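Local coordinates for Lys-gingipain catalytic subunit (PDB 6I9A), which is a secreted cysteine endopeptidase of a periodontal pathogen that cleaves proteins after lysine and may act as a virulence factor, at residues Ser162-Tyr174 / Tyr289-Gln302. Numbering follows the deposited sequence.
Sequences SWNSQVGQPTIKY and YYWSVGANAVFGVQ. With NA (sodium ion), chain F.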
ATOM      1  N   SER A 162      30.143  -1.350  -8.235  1.00  9.84           N
ATOM      2  CA  SER A 162      30.123  -2.813  -8.267  1.00  9.90           C
ATOM      3  C   SER A 162      28.721  -3.412  -8.296  1.00  9.15           C
ATOM      4  O   SER A 162      28.516  -4.425  -8.968  1.00 10.02           O
ATOM      5  CB  SER A 162      30.913  -3.426  -7.111  1.00 11.16           C
ATOM      6  OG  SER A 162      30.338  -3.156  -5.830  1.00 10.88           O
ATOM      7  N   TRP A 163      27.772  -2.811  -7.559  1.00  8.35           N
ATOM      8  CA  TRP A 163      26.465  -3.455  -7.398  1.00  8.35           C
ATOM      9  C   TRP A 163      25.485  -3.147  -8.513  1.00  8.58           C
ATOM     10  O   TRP A 163      24.508  -3.896  -8.654  1.00  8.75           O
ATOM     11  CB  TRP A 163      25.839  -3.036  -6.057  1.00  8.67           C
ATOM     12  CG  TRP A 163      26.507  -3.625  -4.843  1.00  8.83           C
ATOM     13  CD1 TRP A 163      27.354  -2.984  -3.982  1.00  9.26           C
ATOM     14  CD2 TRP A 163      26.314  -4.943  -4.329  1.00  9.20           C
ATOM     15  NE1 TRP A 163      27.743  -3.847  -2.986  1.00  9.47           N
ATOM     16  CE2 TRP A 163      27.124  -5.059  -3.179  1.00  9.19           C
ATOM     17  CE3 TRP A 163      25.589  -6.065  -4.774  1.00  9.91           C
ATOM     18  CZ2 TRP A 163      27.193  -6.239  -2.419  1.00 11.12           C
ATOM     19  CZ3 TRP A 163      25.611  -7.221  -3.992  1.00 10.31           C
ATOM     20  CH2 TRP A 163      26.463  -7.320  -2.873  1.00 10.40           C
ATOM     21  N   ASN A 164      25.687  -2.078  -9.304  1.00  8.61           N
ATOM     22  CA  ASN A 164      24.714  -1.839 -10.371  1.00  8.79           C
ATOM     23  C   ASN A 164      24.655  -3.044 -11.316  1.00  9.20           C
ATOM     24  O   ASN A 164      23.567  -3.495 -11.682  1.00  9.25           O
ATOM     25  CB  ASN A 164      25.103  -0.539 -11.110  1.00 10.46           C
ATOM     26  CG  ASN A 164      24.397  -0.413 -12.431  1.00  9.63           C
ATOM     27  OD1 ASN A 164      24.810  -0.991 -13.442  1.00 11.00           O
ATOM     28  ND2 ASN A 164      23.225   0.243 -12.427  1.00 10.05           N
ATOM     29  N   SER A 165      25.821  -3.597 -11.704  1.00  9.32           N
ATOM     30  CA  SER A 165      25.751  -4.726 -12.641  1.00  9.74           C
ATOM     31  C   SER A 165      25.399  -6.030 -11.945  1.00  9.66           C
ATOM     32  O   SER A 165      24.786  -6.924 -12.556  1.00 10.75           O
ATOM     33  CB  SER A 165      27.101  -4.889 -13.372  1.00 12.78           C
ATOM     34  OG  SER A 165      28.168  -5.178 -12.467  1.00 13.16           O
ATOM     35  N   GLN A 166      25.811  -6.189 -10.684  1.00  9.39           N
ATOM     36  CA  GLN A 166      25.626  -7.466  -9.990  0.55  9.52           C
ATOM     37  C   GLN A 166      24.227  -7.671  -9.479  1.00  8.89           C
ATOM     38  O   GLN A 166      23.776  -8.825  -9.411  1.00  9.87           O
ATOM     39  CB  GLN A 166      26.614  -7.588  -8.832  0.55 10.51           C
ATOM     40  CG  GLN A 166      28.064  -7.692  -9.365  0.55 12.45           C
ATOM     41  CD  GLN A 166      28.249  -9.045 -10.006  0.55 14.68           C
ATOM     42  OE1 GLN A 166      28.082 -10.058  -9.355  0.55 18.28           O
ATOM     43  NE2 GLN A 166      28.494  -9.070 -11.276  0.55 18.00           N
ATOM     44  N   VAL A 167      23.544  -6.578  -9.090  1.00  8.83           N
ATOM     45  CA  VAL A 167      22.203  -6.720  -8.505  1.00  8.93           C
ATOM     46  C   VAL A 167      21.195  -5.737  -9.106  1.00  8.45           C
ATOM     47  O   VAL A 167      20.073  -6.131  -9.355  1.00  8.82           O
ATOM     48  CB  VAL A 167      22.292  -6.500  -6.981  1.00  9.33           C
ATOM     49  CG1 VAL A 167      20.927  -6.199  -6.353  1.00 10.08           C
ATOM     50  CG2 VAL A 167      22.898  -7.740  -6.309  1.00 10.32           C
ATOM     51  N   GLY A 168      21.569  -4.465  -9.292  1.00  8.71           N
ATOM     52  CA  GLY A 168      20.566  -3.493  -9.750  1.00  9.14           C
ATOM     53  C   GLY A 168      19.974  -3.862 -11.092  1.00  8.72           C
ATOM     54  O   GLY A 168      18.735  -3.927 -11.280  1.00  8.97           O
ATOM     55  N   GLN A 169      20.863  -4.127 -12.073  1.00  9.14           N
ATOM     56  CA  GLN A 169      20.354  -4.473 -13.403  1.00  9.65           C
ATOM     57  C   GLN A 169      19.578  -5.809 -13.420  1.00  9.04           C
ATOM     58  O   GLN A 169      18.473  -5.868 -13.941  1.00  9.85           O
ATOM     59  CB  GLN A 169      21.461  -4.470 -14.426  1.00 10.30           C
ATOM     60  CG  GLN A 169      22.051  -3.079 -14.694  1.00 10.78           C
ATOM     61  CD  GLN A 169      22.923  -3.086 -15.908  1.00 11.55           C
ATOM     62  OE1 GLN A 169      22.551  -3.677 -16.939  1.00 14.23           O
ATOM     63  NE2 GLN A 169      24.061  -2.445 -15.793  1.00 12.27           N
ATOM     64  N   PRO A 170      20.094  -6.873 -12.775  1.00  9.20           N
ATOM     65  CA  PRO A 170      19.296  -8.117 -12.738  1.00  9.54           C
ATOM     66  C   PRO A 170      17.921  -7.908 -12.107  1.00  8.94           C
ATOM     67  O   PRO A 170      16.947  -8.510 -12.544  1.00  9.23           O
ATOM     68  CB  PRO A 170      20.187  -9.109 -11.939  1.00 11.35           C
ATOM     69  CG  PRO A 170      21.604  -8.589 -12.194  1.00 13.57           C
ATOM     70  CD  PRO A 170      21.486  -7.096 -12.291  1.00 10.10           C
ATOM     71  N   THR A 171      17.835  -7.048 -11.059  1.00  8.52           N
ATOM     72  CA  THR A 171      16.523  -6.784 -10.422  1.00  8.40           C
ATOM     73  C   THR A 171      15.543  -6.196 -11.441  1.00  8.58           C
ATOM     74  O   THR A 171      14.428  -6.726 -11.632  1.00  9.05           O
ATOM     75  CB  THR A 171      16.688  -5.799  -9.278  1.00  8.28           C
ATOM     76  OG1 THR A 171      17.507  -6.364  -8.238  1.00  8.63           O
ATOM     77  CG2 THR A 171      15.329  -5.435  -8.660  1.00  9.31           C
ATOM     78  N   ILE A 172      15.951  -5.092 -12.091  1.00  8.61           N
ATOM     79  CA  ILE A 172      15.010  -4.406 -12.998  1.00  9.33           C
ATOM     80  C   ILE A 172      14.734  -5.275 -14.222  1.00  8.64           C
ATOM     81  O   ILE A 172      13.586  -5.333 -14.692  1.00  9.10           O
ATOM     82  CB  ILE A 172      15.616  -3.027 -13.371  1.00 10.68           C
ATOM     83  CG1 ILE A 172      15.779  -2.123 -12.139  1.00 11.04           C
ATOM     84  CG2 ILE A 172      14.784  -2.339 -14.483  1.00 12.76           C
ATOM     85  CD1 ILE A 172      14.580  -1.904 -11.301  1.00 11.94           C
ATOM     86  N   LYS A 173      15.740  -5.998 -14.724  1.00  8.95           N
ATOM     87  CA  LYS A 173      15.533  -6.886 -15.870  1.00  9.15           C
ATOM     88  C   LYS A 173      14.543  -7.988 -15.545  1.00  9.03           C
ATOM     89  O   LYS A 173      13.766  -8.397 -16.417  1.00  9.84           O
ATOM     90  CB  LYS A 173      16.852  -7.449 -16.385  1.00 10.78           C
ATOM     91  CG  LYS A 173      17.736  -6.385 -17.050  1.00 11.69           C
ATOM     92  CD  LYS A 173      19.111  -6.971 -17.446  1.00 15.02           C
ATOM     93  CE  LYS A 173      19.888  -5.974 -18.295  1.00 19.72           C
ATOM     94  NZ  LYS A 173      21.193  -6.555 -18.707  1.00 25.15           N
ATOM     95  N   TYR A 174      14.570  -8.542 -14.328  1.00  9.09           N
ATOM     96  CA  TYR A 174      13.598  -9.576 -13.933  1.00  9.33           C
ATOM     97  C   TYR A 174      12.183  -8.982 -13.961  1.00  8.58           C
ATOM     98  O   TYR A 174      11.279  -9.558 -14.542  1.00  9.12           O
ATOM     99  CB  TYR A 174      13.960 -10.059 -12.499  1.00  9.08           C
ATOM    100  CG  TYR A 174      13.024 -11.119 -11.967  1.00  9.12           C
ATOM    101  CD1 TYR A 174      13.338 -12.481 -12.073  1.00  9.25           C
ATOM    102  CD2 TYR A 174      11.829 -10.768 -11.345  1.00  8.69           C
ATOM    103  CE1 TYR A 174      12.509 -13.455 -11.532  1.00  8.86           C
ATOM    104  CE2 TYR A 174      10.973 -11.742 -10.816  1.00  9.00           C
ATOM    105  CZ  TYR A 174      11.320 -13.074 -10.923  1.00  8.86           C
ATOM    106  OH  TYR A 174      10.535 -14.068 -10.410  1.00  9.64           O
ATOM    107  N   TYR A 289      17.767  -7.341  -3.036  1.00  7.74           N
ATOM    108  CA  TYR A 289      17.684  -8.174  -4.248  1.00  7.96           C
ATOM    109  C   TYR A 289      16.558  -9.215  -4.075  1.00  7.92           C
ATOM    110  O   TYR A 289      15.695  -9.358  -4.916  1.00  8.18           O
ATOM    111  CB  TYR A 289      19.058  -8.783  -4.501  1.00  7.99           C
ATOM    112  CG  TYR A 289      19.278  -9.592  -5.753  1.00  8.58           C
ATOM    113  CD1 TYR A 289      18.675  -9.248  -6.970  1.00  8.52           C
ATOM    114  CD2 TYR A 289      20.248 -10.584  -5.775  1.00  9.58           C
ATOM    115  CE1 TYR A 289      19.011  -9.928  -8.143  1.00  9.38           C
ATOM    116  CE2 TYR A 289      20.626 -11.214  -6.948  1.00  9.88           C
ATOM    117  CZ  TYR A 289      20.002 -10.886  -8.128  1.00  9.47           C
ATOM    118  OH  TYR A 289      20.355 -11.513  -9.326  1.00 10.56           O
ATOM    119  N   TYR A 290      16.621  -9.944  -2.973  1.00  7.90           N
ATOM    120  CA  TYR A 290      15.596 -10.955  -2.722  1.00  7.99           C
ATOM    121  C   TYR A 290      14.221 -10.326  -2.582  1.00  7.75           C
ATOM    122  O   TYR A 290      13.232 -10.871  -3.076  1.00  8.68           O
ATOM    123  CB  TYR A 290      15.897 -11.753  -1.414  1.00  9.32           C
ATOM    124  CG  TYR A 290      17.315 -12.288  -1.348  1.00  9.55           C
ATOM    125  CD1 TYR A 290      17.872 -12.968  -2.426  1.00  9.59           C
ATOM    126  CD2 TYR A 290      18.068 -12.167  -0.187  1.00  9.66           C
ATOM    127  CE1 TYR A 290      19.179 -13.440  -2.376  1.00 12.03           C
ATOM    128  CE2 TYR A 290      19.365 -12.659  -0.114  1.00 10.25           C
ATOM    129  CZ  TYR A 290      19.907 -13.306  -1.209  1.00 11.12           C
ATOM    130  OH  TYR A 290      21.198 -13.779  -1.128  1.00 11.94           O
ATOM    131  N   TRP A 291      14.175  -9.158  -1.912  1.00  7.63           N
ATOM    132  CA  TRP A 291      12.905  -8.436  -1.713  1.00  7.59           C
ATOM    133  C   TRP A 291      12.155  -8.278  -3.012  1.00  7.87           C
ATOM    134  O   TRP A 291      10.978  -8.595  -3.107  1.00  8.23           O
ATOM    135  CB  TRP A 291      13.245  -7.092  -1.074  1.00  8.48           C
ATOM    136  CG  TRP A 291      12.137  -6.338  -0.417  1.00  7.81           C
ATOM    137  CD1 TRP A 291      11.924  -6.267   0.927  1.00  7.89           C
ATOM    138  CD2 TRP A 291      11.202  -5.424  -1.019  1.00  8.17           C
ATOM    139  NE1 TRP A 291      10.916  -5.386   1.205  1.00  8.16           N
ATOM    140  CE2 TRP A 291      10.470  -4.825   0.029  1.00  8.01           C
ATOM    141  CE3 TRP A 291      10.936  -5.022  -2.336  1.00  8.62           C
ATOM    142  CZ2 TRP A 291       9.516  -3.830  -0.184  1.00  8.61           C
ATOM    143  CZ3 TRP A 291       9.930  -4.086  -2.559  1.00  9.09           C
ATOM    144  CH2 TRP A 291       9.248  -3.476  -1.493  1.00  8.37           C
ATOM    145  N   SER A 292      12.858  -7.829  -4.064  1.00  7.90           N
ATOM    146  CA  SER A 292      12.198  -7.608  -5.349  1.00  7.80           C
ATOM    147  C   SER A 292      12.003  -8.836  -6.184  1.00  8.15           C
ATOM    148  O   SER A 292      10.935  -8.988  -6.801  1.00  8.49           O
ATOM    149  CB  SER A 292      12.939  -6.585  -6.208  1.00  8.36           C
ATOM    150  OG  SER A 292      12.934  -5.299  -5.598  1.00  8.77           O
ATOM    151  N   VAL A 293      13.012  -9.734  -6.280  1.00  8.64           N
ATOM    152  CA  VAL A 293      13.001 -10.853  -7.220  0.50  8.65           C
ATOM    153  C   VAL A 293      12.549 -12.175  -6.621  1.00  8.76           C
ATOM    154  O   VAL A 293      12.000 -13.032  -7.337  1.00  9.89           O
ATOM    155  CB  VAL A 293      14.454 -10.988  -7.740  0.50 10.66           C
ATOM    156  CG1 VAL A 293      14.707 -12.303  -8.448  0.50  9.35           C
ATOM    157  CG2 VAL A 293      14.797  -9.818  -8.659  0.50 10.85           C
ATOM    158  N   GLY A 294      12.850 -12.370  -5.327  1.00  8.50           N
ATOM    159  CA  GLY A 294      12.644 -13.647  -4.644  1.00  8.89           C
ATOM    160  C   GLY A 294      13.975 -14.154  -4.121  1.00  8.49           C
ATOM    161  O   GLY A 294      15.065 -13.727  -4.540  1.00  9.12           O
ATOM    162  N   ALA A 295      13.874 -15.062  -3.143  1.00  8.81           N
ATOM    163  CA  ALA A 295      15.080 -15.746  -2.659  1.00 10.01           C
ATOM    164  C   ALA A 295      15.655 -16.666  -3.744  1.00  9.86           C
ATOM    165  O   ALA A 295      15.005 -16.978  -4.748  1.00 10.12           O
ATOM    166  CB  ALA A 295      14.757 -16.546  -1.408  1.00 10.69           C
ATOM    167  N   ASN A 296      16.892 -17.127  -3.489  1.00  9.96           N
ATOM    168  CA  ASN A 296      17.661 -17.973  -4.459  1.00 11.01           C
ATOM    169  C   ASN A 296      18.145 -17.149  -5.663  1.00 10.98           C
ATOM    170  O   ASN A 296      18.676 -17.716  -6.595  1.00 13.33           O
ATOM    171  CB  ASN A 296      16.967 -19.262  -4.915  1.00 12.65           C
ATOM    172  CG  ASN A 296      17.266 -20.417  -4.009  1.00 14.39           C
ATOM    173  OD1 ASN A 296      18.371 -20.485  -3.410  1.00 15.17           O
ATOM    174  ND2 ASN A 296      16.289 -21.315  -3.849  1.00 20.64           N
ATOM    175  N   ALA A 297      18.051 -15.834  -5.604  1.00 11.17           N
ATOM    176  CA  ALA A 297      18.686 -14.955  -6.582  1.00 11.68           C
ATOM    177  C   ALA A 297      20.193 -14.955  -6.292  1.00 12.02           C
ATOM    178  O   ALA A 297      20.610 -15.018  -5.148  1.00 12.32           O
ATOM    179  CB  ALA A 297      18.110 -13.542  -6.401  1.00 13.65           C
ATOM    180  N   VAL A 298      20.989 -14.932  -7.352  1.00 10.79           N
ATOM    181  CA  VAL A 298      22.446 -14.981  -7.257  1.00 10.64           C
ATOM    182  C   VAL A 298      23.045 -13.703  -7.831  1.00  9.27           C
ATOM    183  O   VAL A 298      22.605 -13.212  -8.890  1.00  9.70           O
ATOM    184  CB  VAL A 298      22.945 -16.243  -8.002  1.00 11.83           C
ATOM    185  CG1 VAL A 298      24.456 -16.256  -8.142  1.00 13.10           C
ATOM    186  CG2 VAL A 298      22.451 -17.499  -7.289  1.00 13.15           C
ATOM    187  N   PHE A 299      24.013 -13.128  -7.133  1.00  9.90           N
ATOM    188  CA  PHE A 299      24.652 -11.905  -7.612  1.00 10.08           C
ATOM    189  C   PHE A 299      25.343 -12.130  -8.947  1.00 10.61           C
ATOM    190  O   PHE A 299      26.066 -13.130  -9.129  1.00 12.31           O
ATOM    191  CB  PHE A 299      25.681 -11.373  -6.611  1.00 10.95           C
ATOM    192  CG  PHE A 299      25.177 -11.164  -5.196  1.00 10.82           C
ATOM    193  CD1 PHE A 299      23.863 -10.810  -4.947  1.00 11.17           C
ATOM    194  CD2 PHE A 299      26.025 -11.348  -4.113  1.00 13.00           C
ATOM    195  CE1 PHE A 299      23.406 -10.643  -3.644  1.00 12.08           C
ATOM    196  CE2 PHE A 299      25.566 -11.144  -2.812  1.00 13.24           C
ATOM    197  CZ  PHE A 299      24.268 -10.795  -2.580  1.00 12.79           C
ATOM    198  N   GLY A 300      25.088 -11.234  -9.892  1.00 10.72           N
ATOM    199  CA  GLY A 300      25.777 -11.301 -11.166  1.00 11.92           C
ATOM    200  C   GLY A 300      25.259 -12.332 -12.132  1.00 13.05           C
ATOM    201  O   GLY A 300      25.896 -12.528 -13.181  1.00 14.79           O
ATOM    202  N   VAL A 301      24.131 -12.984 -11.844  1.00 12.36           N
ATOM    203  CA  VAL A 301      23.569 -14.041 -12.654  1.00 13.33           C
ATOM    204  C   VAL A 301      22.106 -13.708 -12.786  1.00 13.58           C
ATOM    205  O   VAL A 301      21.431 -13.462 -11.770  1.00 13.22           O
ATOM    206  CB  VAL A 301      23.850 -15.414 -12.009  1.00 15.34           C
ATOM    207  CG1 VAL A 301      23.297 -16.555 -12.871  1.00 18.18           C
ATOM    208  CG2 VAL A 301      25.361 -15.621 -11.752  1.00 15.16           C
ATOM    209  N   GLN A 302      21.606 -13.666 -13.998  1.00 13.12           N
ATOM    210  CA  GLN A 302      20.247 -13.240 -14.163  1.00 13.31           C
ATOM    211  C   GLN A 302      19.249 -14.229 -13.509  1.00 14.49           C
ATOM    212  O   GLN A 302      19.292 -15.423 -13.836  1.00 15.05           O
ATOM    213  CB  GLN A 302      19.919 -13.026 -15.654  1.00 13.69           C
ATOM    214  CG  GLN A 302      18.514 -12.426 -15.873  1.00 14.85           C
ATOM    215  CD  GLN A 302      18.363 -11.058 -15.258  1.00 14.48           C
ATOM    216  OE1 GLN A 302      19.349 -10.306 -15.165  1.00 15.67           O
ATOM    217  NE2 GLN A 302      17.161 -10.693 -14.789  1.00 12.72           N
TER
HETATM  218 NA    NA F 704      10.877 -14.942  -8.082  1.00  8.95          NA
HETATM  219  O   HOH W   1      28.487 -11.407 -13.301  1.00 32.34           O
HETATM  220  O   HOH W   2       9.616 -16.965  -8.622  1.00 10.55           O
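Gln302, Val293 and Tyr289 bury the most area against helix 163-174, and each meets it differently. Within the peptidase family C25 catalytic domain, they join helix 163-178 to the end of helix 285-293 and the loop after it. The amide of Gln302 lies alongside the turn at Pro170: NE2 donates to Pro170 O at 3.1 Å, in the carbonyl plane and on a lone pair, while OE1 rests against Pro170 CA and CB. That carbonyl also accepts the helical bond from Tyr174 N, so two donors grip it. With CG anti to the backbone N (chi1 -174°) and a bend at chi2, Gln302 turns its amide back onto the helix.

In the conformer described, the methyls of Val293 divide between the Tyr174 ring, where CG1 sits over the centre, 3.9 Å from the centroid, a CH-pi contact, and the helix, where CG2 reaches Tyr174 CB and Thr171 CA. Beyond the ring, Tyr174 OH binds a sodium ion at 2.5 Å and Val293 O binds the same ion at 2.3 Å; Thr308, Ser309, Asp314 and a water complete the site.

The Tyr289 ring is sandwiched between Val167 CG2 on one face and Ala297 CB on the other. Its hydroxyl donates to Val298 O from above the carbonyl plane, tying the loop back to its own helix. The loop then makes a type II turn, and Gly300 N donates to Gln166 O at 2.8 Å. At the pocket end, Trp163, which touches the inhibitor, sets its six-membered ring edge-on to the Phe299 face, planes at 85°.

The join changes character along its length: shared sodium coordination, then amide and carbonyl bonds, then an aromatic T beside the inhibitor, consistent with Phe299 helping to position Trp163.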